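Local coordinates for putative polyketide cyclase (Pseudomonas putida KT2440, PDB 3F7X), which is of unknown function but belongs to the SnoaL-like family and may act as a polyketide cyclase, at residues A[48-54]-A[135-141]. Sequence-based numbering, arbitrary orientation. Where two conformers were deposited one is given.
With EDO (1,2-ethanediol), chain D; EDO (1,2-ethanediol), chain F.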
loop_
_atom_site.group_PDB
_atom_site.type_symbol
_atom_site.label_atom_id
_atom_site.label_comp_id
_atom_site.label_asym_id
_atom_site.label_seq_id
_atom_site.Cartn_x
_atom_site.Cartn_y
_atom_site.Cartn_z
ATOM N N ASP A 48 15.975 1.128 -15.380
ATOM C CA ASP A 48 16.382 1.369 -14.019
ATOM C C ASP A 48 15.237 1.386 -13.022
ATOM O O ASP A 48 15.318 2.034 -11.972
ATOM C CB ASP A 48 17.186 2.647 -14.004
ATOM C CG ASP A 48 18.545 2.445 -14.713
ATOM O OD1 ASP A 48 19.196 1.387 -14.481
ATOM O OD2 ASP A 48 19.018 3.358 -15.430
ATOM N N VAL A 49 14.191 0.644 -13.343
ATOM C CA VAL A 49 13.020 0.564 -12.475
ATOM C C VAL A 49 13.404 0.208 -11.034
ATOM O O VAL A 49 14.212 -0.684 -10.779
ATOM C CB VAL A 49 12.026 -0.467 -13.040
ATOM C CG1 VAL A 49 12.631 -1.863 -13.160
ATOM C CG2 VAL A 49 10.711 -0.516 -12.214
ATOM N N ILE A 50 12.769 0.909 -10.103
ATOM C CA ILE A 50 12.893 0.652 -8.688
ATOM C C ILE A 50 11.748 -0.242 -8.284
ATOM O O ILE A 50 10.577 0.085 -8.543
ATOM C CB ILE A 50 12.857 1.977 -7.881
ATOM C CG1 ILE A 50 14.058 2.829 -8.231
ATOM C CG2 ILE A 50 12.715 1.679 -6.385
ATOM C CD1 ILE A 50 13.951 4.234 -7.680
ATOM N N HIS A 51 12.073 -1.344 -7.635
ATOM C CA HIS A 51 11.044 -2.305 -7.204
ATOM C C HIS A 51 11.096 -2.501 -5.706
ATOM O O HIS A 51 12.058 -3.095 -5.178
ATOM C CB HIS A 51 11.267 -3.652 -7.895
ATOM C CG HIS A 51 10.174 -4.642 -7.685
ATOM N ND1 HIS A 51 10.310 -5.962 -8.015
ATOM C CD2 HIS A 51 8.913 -4.497 -7.214
ATOM C CE1 HIS A 51 9.172 -6.590 -7.785
ATOM N NE2 HIS A 51 8.301 -5.712 -7.318
ATOM N N ASP A 52 10.117 -1.933 -5.008
ATOM C CA ASP A 52 10.021 -2.059 -3.567
ATOM C C ASP A 52 9.147 -3.238 -3.221
ATOM O O ASP A 52 7.924 -3.141 -3.250
ATOM C CB ASP A 52 9.467 -0.813 -2.962
ATOM C CG ASP A 52 10.387 0.310 -3.046
ATOM O OD1 ASP A 52 11.647 0.127 -3.048
ATOM O OD2 ASP A 52 9.830 1.415 -3.132
ATOM N N ILE A 53 9.805 -4.330 -2.870
ATOM C CA ILE A 53 9.226 -5.629 -2.506
ATOM C C ILE A 53 8.494 -5.483 -1.180
ATOM O O ILE A 53 9.062 -4.878 -0.270
ATOM C CB ILE A 53 10.397 -6.704 -2.288
ATOM C CG1 ILE A 53 11.210 -6.936 -3.572
ATOM C CG2 ILE A 53 9.819 -8.044 -1.721
ATOM C CD1 ILE A 53 10.457 -6.657 -4.826
ATOM N N ASN A 54 7.291 -6.013 -1.067
ATOM C CA ASN A 54 6.528 -5.849 0.170
ATOM C C ASN A 54 7.259 -6.458 1.370
ATOM O O ASN A 54 7.610 -7.633 1.358
ATOM C CB ASN A 54 5.173 -6.516 0.019
ATOM C CG ASN A 54 4.282 -6.299 1.214
ATOM O OD1 ASN A 54 4.155 -5.174 1.699
ATOM N ND2 ASN A 54 3.673 -7.374 1.713
ATOM N N ALA A 135 8.746 3.570 -13.697
ATOM C CA ALA A 135 10.066 3.770 -13.109
ATOM C C ALA A 135 10.159 3.316 -11.655
ATOM O O ALA A 135 11.261 3.176 -11.124
ATOM C CB ALA A 135 10.512 5.241 -13.237
ATOM N N ARG A 136 9.015 3.116 -10.997
ATOM C CA ARG A 136 8.966 2.537 -9.670
ATOM C C ARG A 136 7.660 1.774 -9.511
ATOM O O ARG A 136 6.593 2.279 -9.896
ATOM C CB ARG A 136 9.080 3.586 -8.563
ATOM C CG ARG A 136 8.882 3.002 -7.149
ATOM C CD ARG A 136 9.105 4.020 -6.081
ATOM N NE ARG A 136 8.281 5.215 -6.144
ATOM C CZ ARG A 136 7.067 5.349 -5.639
ATOM N NH1 ARG A 136 6.421 4.314 -5.123
ATOM N NH2 ARG A 136 6.479 6.515 -5.686
ATOM N N VAL A 137 7.784 0.584 -8.932
ATOM C CA VAL A 137 6.651 -0.215 -8.470
ATOM C C VAL A 137 6.893 -0.491 -6.978
ATOM O O VAL A 137 7.899 -1.113 -6.608
ATOM C CB VAL A 137 6.541 -1.590 -9.188
ATOM C CG1 VAL A 137 5.350 -2.363 -8.611
ATOM C CG2 VAL A 137 6.364 -1.427 -10.701
ATOM N N THR A 138 5.941 -0.079 -6.136
ATOM C CA THR A 138 5.981 -0.362 -4.707
ATOM C C THR A 138 4.773 -1.228 -4.390
ATOM O O THR A 138 3.654 -0.778 -4.507
ATOM C CB THR A 138 5.965 0.967 -3.922
ATOM O OG1 THR A 138 7.154 1.700 -4.251
ATOM C CG2 THR A 138 5.863 0.720 -2.407
ATOM N N ASN A 139 5.047 -2.449 -3.977
ATOM C CA ASN A 139 4.021 -3.466 -3.689
ATOM C C ASN A 139 3.646 -3.542 -2.215
ATOM O O ASN A 139 4.532 -3.487 -1.356
ATOM C CB ASN A 139 4.549 -4.850 -4.025
ATOM C CG ASN A 139 4.965 -4.998 -5.416
ATOM O OD1 ASN A 139 4.122 -5.086 -6.341
ATOM N ND2 ASN A 139 6.271 -5.067 -5.620
ATOM N N TYR A 140 2.362 -3.669 -1.940
ATOM C CA TYR A 140 1.871 -3.768 -0.589
ATOM C C TYR A 140 0.794 -4.829 -0.457
ATOM O O TYR A 140 -0.090 -4.946 -1.315
ATOM C CB TYR A 140 1.280 -2.450 -0.131
ATOM C CG TYR A 140 2.271 -1.319 0.096
ATOM C CD1 TYR A 140 3.372 -1.477 0.940
ATOM C CD2 TYR A 140 2.064 -0.067 -0.445
ATOM C CE1 TYR A 140 4.223 -0.441 1.211
ATOM C CE2 TYR A 140 2.905 0.986 -0.150
ATOM C CZ TYR A 140 3.986 0.807 0.678
ATOM O OH TYR A 140 4.846 1.844 0.985
ATOM N N TYR A 141 0.853 -5.555 0.669
ATOM C CA TYR A 141 -0.199 -6.447 1.112
ATOM C C TYR A 141 0.104 -6.844 2.545
ATOM O O TYR A 141 1.209 -6.588 3.045
ATOM C CB TYR A 141 -0.373 -7.686 0.211
ATOM C CG TYR A 141 0.872 -8.505 0.012
ATOM C CD1 TYR A 141 1.723 -8.245 -1.026
ATOM C CD2 TYR A 141 1.144 -9.593 0.834
ATOM C CE1 TYR A 141 2.870 -8.982 -1.225
ATOM C CE2 TYR A 141 2.268 -10.359 0.639
ATOM C CZ TYR A 141 3.122 -10.065 -0.406
ATOM O OH TYR A 141 4.244 -10.843 -0.612
HETATM C C1 EDO D . 3.806 -7.185 -9.245
HETATM O O1 EDO D . 3.667 -5.792 -9.198
HETATM C C2 EDO D . 5.288 -7.619 -9.133
HETATM O O2 EDO D . 5.904 -7.184 -7.873
HETATM C C1 EDO F . 8.367 9.266 -6.989
HETATM O O1 EDO F . 8.045 8.878 -5.686
HETATM C C2 EDO F . 9.785 8.775 -7.196
HETATM O O2 EDO F . 9.828 7.341 -7.319
HETATM O O HOH W 1 6.779 -1.978 -0.524
#
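Thr138 OG1 makes two hydrogen bonds, donating to Asp52 OD2 at 2.9 Å and accepting an N-H from Arg136 NH1, also at 2.9 Å, close to the guanidinium plane. The hydroxyl meets the anti side of the carboxylate, whose OD1 is salt-bridged to Arg58 on strand 58-60. The arginine runs forward alongside the strand, CG anti to the backbone N, and bends at chi3 (57°), bringing the edge of its guanidinium to Thr138; NH1 also pairs with Glu97 of the second subunit. An alanine in place of Arg136 would probably leave that glutamate without its mate and Thr138 OG1 without a donor. On the face carrying His51 and Val137, Asn139 ND2 donates a hydrogen bond to His51 NE2 at 2.7 Å, 18° out of the ring plane; Phe65 stacks on the ring and Phe68 meets it edge-to-face. A 1,2-ethanediol, probably from crystallisation, bridges His51 and Asn139. Past the last backbone bond, Asn139 N to Asp52 O (3.0 Å), Asn54 ND2 donates an N-H to Tyr141 O at 2.9 Å and lies 3.2 Å above the Tyr141 ring centre. In this SnoaL-like sheet, one polar face is thus tied to the dimer partner, while His51 and Asn139 hold a small diol.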